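Side-chain contacts in 2-C-methyl-D-erythritol 2,4-cyclodiphosphate synthase (Thermus thermophilus, PDB 1IV3), which catalyses the conversion of 4-diphosphocytidyl-2-C-methyl-D-erythritol 2-phosphate to 2-C-methyl-D-erythritol 2,4-cyclodiphosphate with release of CMP, a step of isoprenoid biosynthesis: residues L23-P28 and G106-A111; E79-V84 and R118-P123; H34-A39 and E71-F76. The protein carries 3 engineered substitutions. One frame throughout, in Å; residues are numbered along the deposited sequence.

From the N terminus, interaction 1 opens first, on strand 23-25 and the loop after it. Interaction 3 opens at 34-39, in the loop before helix 39-50, and closes at 71-76, so its loop lies wholly within the span of interaction 1. Interaction 2 then opens at 79-84, further along helix 73-86. Interaction 1 closes at 106-111 and interaction 2 at 118-123, near the two ends of helix 109-120, and these two spans cross. These two tie the 18-25 hairpin and helix 73-86 to helix 109-120, while interaction 3 joins the loop before helix 39-50 to the start of helix 73-86. Interactions 2 and 3 touch directly, L119 CG packing 3.5 Å from E74 OE2.

Interaction 1: L23-P28 and G106-A111; sequences LLIPSP and GPHRKA
The H108 ring rests on I25 from a 3-10 turn at 106-108, whose own backbone bond, R109 N to G106 O at 3.1 Å, lies within 106-111. H108 occupies the N-cap position of helix 109-120. Its CG stands anti to its carbonyl carbon (chi1 -60°), which carries the imidazole out toward strand 23-25. The CG2 methyl of I25 sits over one face of that ring: it is 4.1 Å from the H108 ring centroid and 23° off the normal, a CH-pi contact displaced toward the rim on the side of ND1 and CE1. P26 approaches the same ring at a slant, with its CD 3.7 Å from H108 NE2. Nearby, L23 reaches backbone and side chain alike, since its CD1 lies 3.5 Å from A111 O and 3.7 Å from A111 CB. The strand pairs with 18-20, with a backbone hydrogen bond between I25 and L18. The contact therefore joins this small hairpin to the helix that follows the 100-106 loop assigned to substrate binding. No hydrogen bond spans the segments and buried H108 ND1 has no partner in the model, so between these segments the ring is met by CH-pi and van der Waals contact alone.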
loop_
_atom_site.group_PDB
_atom_site.type_symbol
_atom_site.label_atom_id
_atom_site.label_comp_id
_atom_site.label_asym_id
_atom_site.label_seq_id
_atom_site.Cartn_x
_atom_site.Cartn_y
_atom_site.Cartn_z
ATOM N N LEU A 23 9.241 -13.074 15.528
ATOM C CA LEU A 23 10.554 -13.351 16.105
ATOM C C LEU A 23 11.230 -12.159 16.769
ATOM O O LEU A 23 11.049 -10.996 16.367
ATOM C CB LEU A 23 11.505 -13.775 14.986
ATOM C CG LEU A 23 11.036 -14.886 14.054
ATOM C CD1 LEU A 23 12.147 -15.190 13.051
ATOM C CD2 LEU A 23 10.619 -16.117 14.852
ATOM N N LEU A 24 12.066 -12.470 17.759
ATOM C CA LEU A 24 12.996 -11.490 18.310
ATOM C C LEU A 24 14.120 -11.170 17.328
ATOM O O LEU A 24 14.861 -12.035 16.887
ATOM C CB LEU A 24 13.579 -12.014 19.631
ATOM C CG LEU A 24 13.794 -10.994 20.752
ATOM C CD1 LEU A 24 14.860 -11.494 21.722
ATOM C CD2 LEU A 24 14.161 -9.620 20.234
ATOM N N ILE A 25 14.293 -9.908 16.956
ATOM C CA ILE A 25 15.386 -9.573 16.057
ATOM C C ILE A 25 16.448 -8.709 16.736
ATOM O O ILE A 25 16.163 -7.590 17.188
ATOM C CB ILE A 25 14.847 -8.830 14.829
ATOM C CG1 ILE A 25 13.775 -9.652 14.102
ATOM C CG2 ILE A 25 15.977 -8.443 13.896
ATOM C CD1 ILE A 25 14.358 -10.993 13.674
ATOM N N PRO A 26 17.675 -9.226 16.766
ATOM C CA PRO A 26 18.779 -8.484 17.408
ATOM C C PRO A 26 18.886 -7.103 16.769
ATOM O O PRO A 26 18.949 -7.021 15.548
ATOM C CB PRO A 26 19.999 -9.349 17.113
ATOM C CG PRO A 26 19.425 -10.731 16.940
ATOM C CD PRO A 26 18.145 -10.494 16.187
ATOM N N SER A 27 18.857 -6.055 17.600
ATOM C CA SER A 27 18.705 -4.699 17.120
ATOM C C SER A 27 19.043 -3.645 18.168
ATOM O O SER A 27 18.790 -3.870 19.347
ATOM C CB SER A 27 17.252 -4.494 16.661
ATOM O OG SER A 27 17.033 -3.169 16.183
ATOM N N PRO A 28 19.582 -2.517 17.731
ATOM C CA PRO A 28 19.823 -1.374 18.620
ATOM C C PRO A 28 18.531 -0.634 18.942
ATOM O O PRO A 28 18.546 0.245 19.801
ATOM C CB PRO A 28 20.729 -0.460 17.789
ATOM C CG PRO A 28 20.361 -0.768 16.371
ATOM C CD PRO A 28 20.031 -2.243 16.348
ATOM N N GLY A 106 18.060 -8.450 6.041
ATOM C CA GLY A 106 18.622 -9.471 5.169
ATOM C C GLY A 106 19.112 -10.742 5.831
ATOM O O GLY A 106 18.687 -11.853 5.433
ATOM N N PRO A 107 19.972 -10.616 6.837
ATOM C CA PRO A 107 20.528 -11.812 7.485
ATOM C C PRO A 107 19.457 -12.660 8.164
ATOM O O PRO A 107 19.770 -13.808 8.516
ATOM C CB PRO A 107 21.501 -11.251 8.530
ATOM C CG PRO A 107 21.837 -9.895 8.023
ATOM C CD PRO A 107 20.523 -9.402 7.454
ATOM N N HIS A 108 18.250 -12.126 8.342
ATOM C CA HIS A 108 17.173 -12.849 9.026
ATOM C C HIS A 108 16.071 -13.330 8.103
ATOM O O HIS A 108 15.010 -13.811 8.534
ATOM C CB HIS A 108 16.532 -11.924 10.090
ATOM C CG HIS A 108 17.563 -11.508 11.105
ATOM N ND1 HIS A 108 18.135 -10.265 11.173
ATOM C CD2 HIS A 108 18.123 -12.251 12.093
ATOM C CE1 HIS A 108 19.010 -10.237 12.166
ATOM N NE2 HIS A 108 19.014 -11.428 12.734
ATOM N N ARG A 109 16.301 -13.193 6.812
ATOM C CA ARG A 109 15.267 -13.466 5.826
ATOM C C ARG A 109 14.717 -14.871 5.966
ATOM O O ARG A 109 13.509 -15.105 6.000
ATOM C CB ARG A 109 15.845 -13.275 4.405
ATOM C CG ARG A 109 14.806 -13.333 3.316
ATOM C CD ARG A 109 15.360 -13.059 1.931
ATOM N NE ARG A 109 16.048 -11.780 1.795
ATOM C CZ ARG A 109 15.433 -10.651 1.447
ATOM N NH1 ARG A 109 14.125 -10.721 1.216
ATOM N NH2 ARG A 109 16.077 -9.495 1.328
ATOM N N LYS A 110 15.627 -15.850 6.054
ATOM C CA LYS A 110 15.136 -17.228 6.112
ATOM C C LYS A 110 14.255 -17.443 7.344
ATOM O O LYS A 110 13.150 -17.992 7.237
ATOM C CB LYS A 110 16.301 -18.220 6.128
ATOM C CG LYS A 110 15.800 -19.654 6.083
ATOM C CD LYS A 110 16.932 -20.677 6.122
ATOM C CE LYS A 110 16.395 -21.995 6.682
ATOM N NZ LYS A 110 15.202 -22.469 5.923
ATOM N N ALA A 111 14.766 -17.007 8.494
ATOM C CA ALA A 111 14.006 -17.193 9.728
ATOM C C ALA A 111 12.659 -16.476 9.663
ATOM O O ALA A 111 11.636 -17.008 10.075
ATOM C CB ALA A 111 14.803 -16.672 10.911
#

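Interaction 2: E79-V84 and R118-P123; sequences EAMRLV and RLMRLP. Engineered in segment 79-84: M81 (natural residue Leu). Engineered in segment 118-123: M120 (natural residue Leu).
Helix 73-86 and the C-terminal end of helix 109-120 come closest within these segments at M81 and M120, whose CA atoms are 7.9 Å apart; just after M120, R121 leaves helical geometry with positive phi (54°). From 79-84 the engineered M81 alone reaches across. Its chain runs straight out through chi2 and then bends at chi3 (67°), which sets SD and CE side by side against L119 O, each 3.4 Å from it. CE is also 3.7 Å from M120 CA. The carbonyl oxygen of L119 is thus buried against a thioether and has no hydrogen-bonding partner in the model. M120, also engineered, adds a looser apolar touch, M81 SD to M120 CG at 4.2 Å, while its own end leads away to L91 and A94 of strand 91-99. At the rim R121 NH2 passes 4.2 Å from M81 CE at a slant; the guanidinium is held by a salt bridge to E85 on helix 73-86. Topologically, helix 73-86 packs against the helix of a beta-alpha-beta crossover, for helix 109-120 connects the parallel neighbouring strands 91-99 and 127-132.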
loop_
_atom_site.group_PDB
_atom_site.type_symbol
_atom_site.label_atom_id
_atom_site.label_comp_id
_atom_site.label_asym_id
_atom_site.label_seq_id
_atom_site.Cartn_x
_atom_site.Cartn_y
_atom_site.Cartn_z
ATOM N N GLU A 79 -5.975 -15.704 16.064
ATOM C CA GLU A 79 -7.418 -15.528 16.256
ATOM C C GLU A 79 -8.078 -15.027 14.978
ATOM O O GLU A 79 -9.173 -15.441 14.589
ATOM C CB GLU A 79 -7.645 -14.575 17.423
ATOM C CG GLU A 79 -9.069 -14.238 17.777
ATOM C CD GLU A 79 -9.944 -15.408 18.171
ATOM O OE1 GLU A 79 -9.500 -16.570 18.287
ATOM O OE2 GLU A 79 -11.153 -15.140 18.386
ATOM N N ALA A 80 -7.401 -14.097 14.273
ATOM C CA ALA A 80 -7.996 -13.643 13.015
ATOM C C ALA A 80 -8.102 -14.799 12.056
ATOM O O ALA A 80 -9.067 -14.934 11.305
ATOM C CB ALA A 80 -7.171 -12.502 12.394
ATOM N N MET A 81 -7.094 -15.666 12.036
ATOM C CA MET A 81 -7.160 -16.818 11.145
ATOM C C MET A 81 -8.384 -17.643 11.541
ATOM O O MET A 81 -9.121 -18.145 10.688
ATOM C CB MET A 81 -5.875 -17.658 11.185
ATOM C CG MET A 81 -4.663 -17.002 10.526
ATOM S SD MET A 81 -3.078 -17.822 10.812
ATOM C CE MET A 81 -3.355 -19.345 9.915
ATOM N N ARG A 82 -8.615 -17.775 12.850
ATOM C CA ARG A 82 -9.733 -18.634 13.279
ATOM C C ARG A 82 -11.064 -18.065 12.816
ATOM O O ARG A 82 -11.929 -18.782 12.310
ATOM C CB ARG A 82 -9.763 -18.800 14.799
ATOM C CG ARG A 82 -10.862 -19.752 15.291
ATOM C CD ARG A 82 -10.851 -19.849 16.814
ATOM N NE ARG A 82 -11.365 -18.618 17.424
ATOM C CZ ARG A 82 -12.672 -18.343 17.394
ATOM N NH1 ARG A 82 -13.501 -19.209 16.807
ATOM N NH2 ARG A 82 -13.152 -17.233 17.941
ATOM N N LEU A 83 -11.221 -16.752 12.977
ATOM C CA LEU A 83 -12.443 -16.058 12.579
ATOM C C LEU A 83 -12.679 -16.142 11.079
ATOM O O LEU A 83 -13.803 -16.389 10.657
ATOM C CB LEU A 83 -12.382 -14.589 13.004
ATOM C CG LEU A 83 -12.300 -14.323 14.504
ATOM C CD1 LEU A 83 -12.005 -12.851 14.765
ATOM C CD2 LEU A 83 -13.587 -14.742 15.207
ATOM N N VAL A 84 -11.663 -15.936 10.229
ATOM C CA VAL A 84 -12.025 -16.048 8.801
ATOM C C VAL A 84 -12.245 -17.498 8.389
ATOM O O VAL A 84 -13.091 -17.752 7.524
ATOM C CB VAL A 84 -10.957 -15.345 7.963
ATOM C CG1 VAL A 84 -10.849 -13.919 8.499
ATOM C CG2 VAL A 84 -9.624 -16.063 8.022
ATOM N N ARG A 118 5.083 -20.893 8.818
ATOM C CA ARG A 118 4.612 -21.784 9.894
ATOM C C ARG A 118 3.334 -21.235 10.514
ATOM O O ARG A 118 2.352 -21.929 10.726
ATOM C CB ARG A 118 5.658 -21.942 10.992
ATOM C CG ARG A 118 5.307 -22.979 12.063
ATOM C CD ARG A 118 6.551 -23.298 12.917
ATOM N NE ARG A 118 6.846 -22.065 13.658
ATOM C CZ ARG A 118 6.305 -21.845 14.855
ATOM N NH1 ARG A 118 5.510 -22.760 15.391
ATOM N NH2 ARG A 118 6.601 -20.710 15.457
ATOM N N LEU A 119 3.364 -19.936 10.799
ATOM C CA LEU A 119 2.236 -19.296 11.464
ATOM C C LEU A 119 0.988 -19.279 10.614
ATOM O O LEU A 119 -0.128 -19.464 11.099
ATOM C CB LEU A 119 2.651 -17.853 11.819
ATOM C CG LEU A 119 3.265 -17.679 13.208
ATOM C CD1 LEU A 119 4.428 -18.646 13.398
ATOM C CD2 LEU A 119 3.728 -16.251 13.445
ATOM N N MET A 120 1.140 -19.032 9.307
ATOM C CA MET A 120 -0.016 -18.866 8.434
ATOM C C MET A 120 -0.293 -20.151 7.674
ATOM O O MET A 120 -1.243 -20.233 6.900
ATOM C CB MET A 120 0.227 -17.659 7.502
ATOM C CG MET A 120 -0.238 -16.334 8.091
ATOM S SD MET A 120 0.046 -14.868 7.048
ATOM C CE MET A 120 1.683 -15.062 6.626
ATOM N N ARG A 121 0.552 -21.155 7.916
ATOM C CA ARG A 121 0.442 -22.454 7.274
ATOM C C ARG A 121 0.405 -22.294 5.759
ATOM O O ARG A 121 -0.446 -22.861 5.059
ATOM C CB ARG A 121 -0.813 -23.191 7.761
ATOM C CG ARG A 121 -0.791 -23.436 9.278
ATOM C CD ARG A 121 -1.901 -24.457 9.588
ATOM N NE ARG A 121 -3.198 -23.781 9.603
ATOM C CZ ARG A 121 -3.983 -23.560 8.555
ATOM N NH1 ARG A 121 -3.646 -23.943 7.330
ATOM N NH2 ARG A 121 -5.145 -22.932 8.715
ATOM N N LEU A 122 1.356 -21.503 5.248
ATOM C CA LEU A 122 1.396 -21.341 3.798
ATOM C C LEU A 122 2.738 -21.834 3.281
ATOM O O LEU A 122 3.739 -21.730 3.991
ATOM C CB LEU A 122 1.228 -19.868 3.423
ATOM C CG LEU A 122 -0.150 -19.225 3.508
ATOM C CD1 LEU A 122 -0.025 -17.734 3.162
ATOM C CD2 LEU A 122 -1.147 -19.918 2.598
ATOM N N PRO A 123 2.798 -22.334 2.055
ATOM C CA PRO A 123 4.095 -22.768 1.530
ATOM C C PRO A 123 4.999 -21.560 1.358
ATOM O O PRO A 123 4.482 -20.453 1.253
ATOM C CB PRO A 123 3.733 -23.366 0.167
ATOM C CG PRO A 123 2.445 -22.699 -0.199
ATOM C CD PRO A 123 1.700 -22.514 1.104
#

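Interaction 3: H34-A39 and E71-F76; sequences HSDGDA and ERSEVF
D36 holds its CG between its backbone N and carbonyl carbon (chi1 53°), and S73 has OG anti to its carbonyl carbon (chi1 -65°); these torsions bring carboxylate and hydroxyl together. The carboxylate also closes an Asx turn, since D38 N donates to D36 OD2 over 2.9 Å, arriving from above the carboxylate plane. Across the contact the other oxygen takes the backbone: S73 N donates to D36 OD1 at 2.9 Å, almost straight at 170°, on the syn side though well out of plane. The hydroxyl of S73 donates to D36 OD2, but the modelled separation of 2.4 Å is very short and its exact value doubtful. With both oxygens engaged, the carboxylate is fixed in rotation, linking the loop before helix 39-50 to the start of helix 73-86.

S73 OG is also hydrogen-bonded to H42, one of the residues that bind the magnesium ion with D8 and H10. S73, and through it probably D36, may help orient this metal ligand from the second shell. Nearby H34 and S35 are predicted substrate-binding residues. D38, at the N-cap of helix 39-50, turns its carboxylate to the backbone N atoms of C21, G22 and M41. Its methylene meets S73 instead, D38 CB lying 4.1 Å from S73 OG.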
loop_
_atom_site.group_PDB
_atom_site.type_symbol
_atom_site.label_atom_id
_atom_site.label_comp_id
_atom_site.label_asym_id
_atom_site.label_seq_id
_atom_site.Cartn_x
_atom_site.Cartn_y
_atom_site.Cartn_z
ATOM N N HIS A 34 2.707 -0.506 23.649
ATOM C CA HIS A 34 1.932 -1.304 24.588
ATOM C C HIS A 34 1.897 -2.762 24.164
ATOM O O HIS A 34 1.790 -3.646 25.014
ATOM C CB HIS A 34 0.542 -0.667 24.731
ATOM C CG HIS A 34 0.690 0.633 25.475
ATOM N ND1 HIS A 34 0.961 1.827 24.845
ATOM C CD2 HIS A 34 0.640 0.910 26.798
ATOM C CE1 HIS A 34 1.054 2.793 25.741
ATOM N NE2 HIS A 34 0.857 2.261 26.938
ATOM N N SER A 35 2.017 -3.025 22.867
ATOM C CA SER A 35 2.124 -4.395 22.368
ATOM C C SER A 35 3.597 -4.776 22.280
ATOM O O SER A 35 4.437 -4.085 22.853
ATOM C CB SER A 35 1.465 -4.547 20.997
ATOM O OG SER A 35 2.278 -4.000 19.942
ATOM N N ASP A 36 3.887 -5.850 21.554
ATOM C CA ASP A 36 5.270 -6.123 21.167
ATOM C C ASP A 36 5.650 -5.251 19.978
ATOM O O ASP A 36 6.781 -5.245 19.486
ATOM C CB ASP A 36 5.475 -7.596 20.831
ATOM C CG ASP A 36 4.493 -8.114 19.793
ATOM O OD1 ASP A 36 4.296 -9.349 19.753
ATOM O OD2 ASP A 36 3.951 -7.279 19.039
ATOM N N GLY A 37 4.665 -4.496 19.480
ATOM C CA GLY A 37 4.951 -3.638 18.347
ATOM C C GLY A 37 5.399 -4.339 17.082
ATOM O O GLY A 37 6.069 -3.721 16.229
ATOM N N ASP A 38 5.039 -5.607 16.918
ATOM C CA ASP A 38 5.391 -6.356 15.714
ATOM C C ASP A 38 4.528 -5.928 14.525
ATOM O O ASP A 38 3.392 -6.380 14.321
ATOM C CB ASP A 38 5.200 -7.850 15.948
ATOM C CG ASP A 38 5.771 -8.752 14.880
ATOM O OD1 ASP A 38 5.708 -8.426 13.671
ATOM O OD2 ASP A 38 6.263 -9.838 15.269
ATOM N N ALA A 39 5.072 -5.008 13.733
ATOM C CA ALA A 39 4.314 -4.377 12.657
ATOM C C ALA A 39 3.884 -5.365 11.585
ATOM O O ALA A 39 2.822 -5.228 10.970
ATOM C CB ALA A 39 5.187 -3.255 12.109
ATOM N N GLU A 71 -0.582 -10.094 25.420
ATOM C CA GLU A 71 -0.351 -11.245 24.554
ATOM C C GLU A 71 0.634 -10.938 23.422
ATOM O O GLU A 71 0.681 -9.815 22.890
ATOM C CB GLU A 71 -1.651 -11.738 23.907
ATOM C CG GLU A 71 -2.694 -12.261 24.883
ATOM C CD GLU A 71 -2.159 -13.411 25.727
ATOM O OE1 GLU A 71 -1.731 -14.430 25.141
ATOM O OE2 GLU A 71 -2.148 -13.310 26.970
ATOM N N ARG A 72 1.430 -11.910 22.995
ATOM C CA ARG A 72 2.211 -11.782 21.771
ATOM C C ARG A 72 1.322 -11.534 20.563
ATOM O O ARG A 72 0.219 -12.064 20.481
ATOM C CB ARG A 72 2.967 -13.063 21.431
ATOM C CG ARG A 72 4.067 -13.552 22.333
ATOM C CD ARG A 72 4.798 -14.667 21.569
ATOM N NE ARG A 72 5.760 -15.325 22.437
ATOM C CZ ARG A 72 6.747 -16.106 22.001
ATOM N NH1 ARG A 72 6.910 -16.324 20.708
ATOM N NH2 ARG A 72 7.541 -16.634 22.913
ATOM N N SER A 73 1.786 -10.760 19.589
ATOM C CA SER A 73 0.966 -10.466 18.420
ATOM C C SER A 73 0.580 -11.684 17.588
ATOM O O SER A 73 -0.441 -11.697 16.875
ATOM C CB SER A 73 1.724 -9.438 17.551
ATOM O OG SER A 73 1.823 -8.221 18.295
ATOM N N GLU A 74 1.373 -12.763 17.647
ATOM C CA GLU A 74 0.978 -13.987 16.948
ATOM C C GLU A 74 -0.362 -14.527 17.448
ATOM O O GLU A 74 -1.117 -15.168 16.714
ATOM C CB GLU A 74 2.050 -15.079 17.112
ATOM C CG GLU A 74 1.495 -16.480 16.844
ATOM C CD GLU A 74 2.577 -17.542 16.938
ATOM O OE1 GLU A 74 3.636 -17.236 17.531
ATOM O OE2 GLU A 74 2.350 -18.653 16.409
ATOM N N VAL A 75 -0.710 -14.270 18.710
ATOM C CA VAL A 75 -1.996 -14.723 19.227
ATOM C C VAL A 75 -3.166 -14.026 18.544
ATOM O O VAL A 75 -4.235 -14.601 18.320
ATOM C CB VAL A 75 -2.064 -14.459 20.746
ATOM C CG1 VAL A 75 -3.485 -14.571 21.265
ATOM C CG2 VAL A 75 -1.114 -15.430 21.453
ATOM N N PHE A 76 -2.959 -12.761 18.206
ATOM C CA PHE A 76 -3.957 -11.997 17.477
ATOM C C PHE A 76 -4.062 -12.542 16.057
ATOM O O PHE A 76 -5.159 -12.707 15.540
ATOM C CB PHE A 76 -3.616 -10.514 17.411
ATOM C CG PHE A 76 -3.338 -9.940 18.790
ATOM C CD1 PHE A 76 -3.938 -10.496 19.911
ATOM C CD2 PHE A 76 -2.485 -8.854 18.923
ATOM C CE1 PHE A 76 -3.665 -9.978 21.165
ATOM C CE2 PHE A 76 -2.205 -8.338 20.187
ATOM C CZ PHE A 76 -2.805 -8.906 21.304
#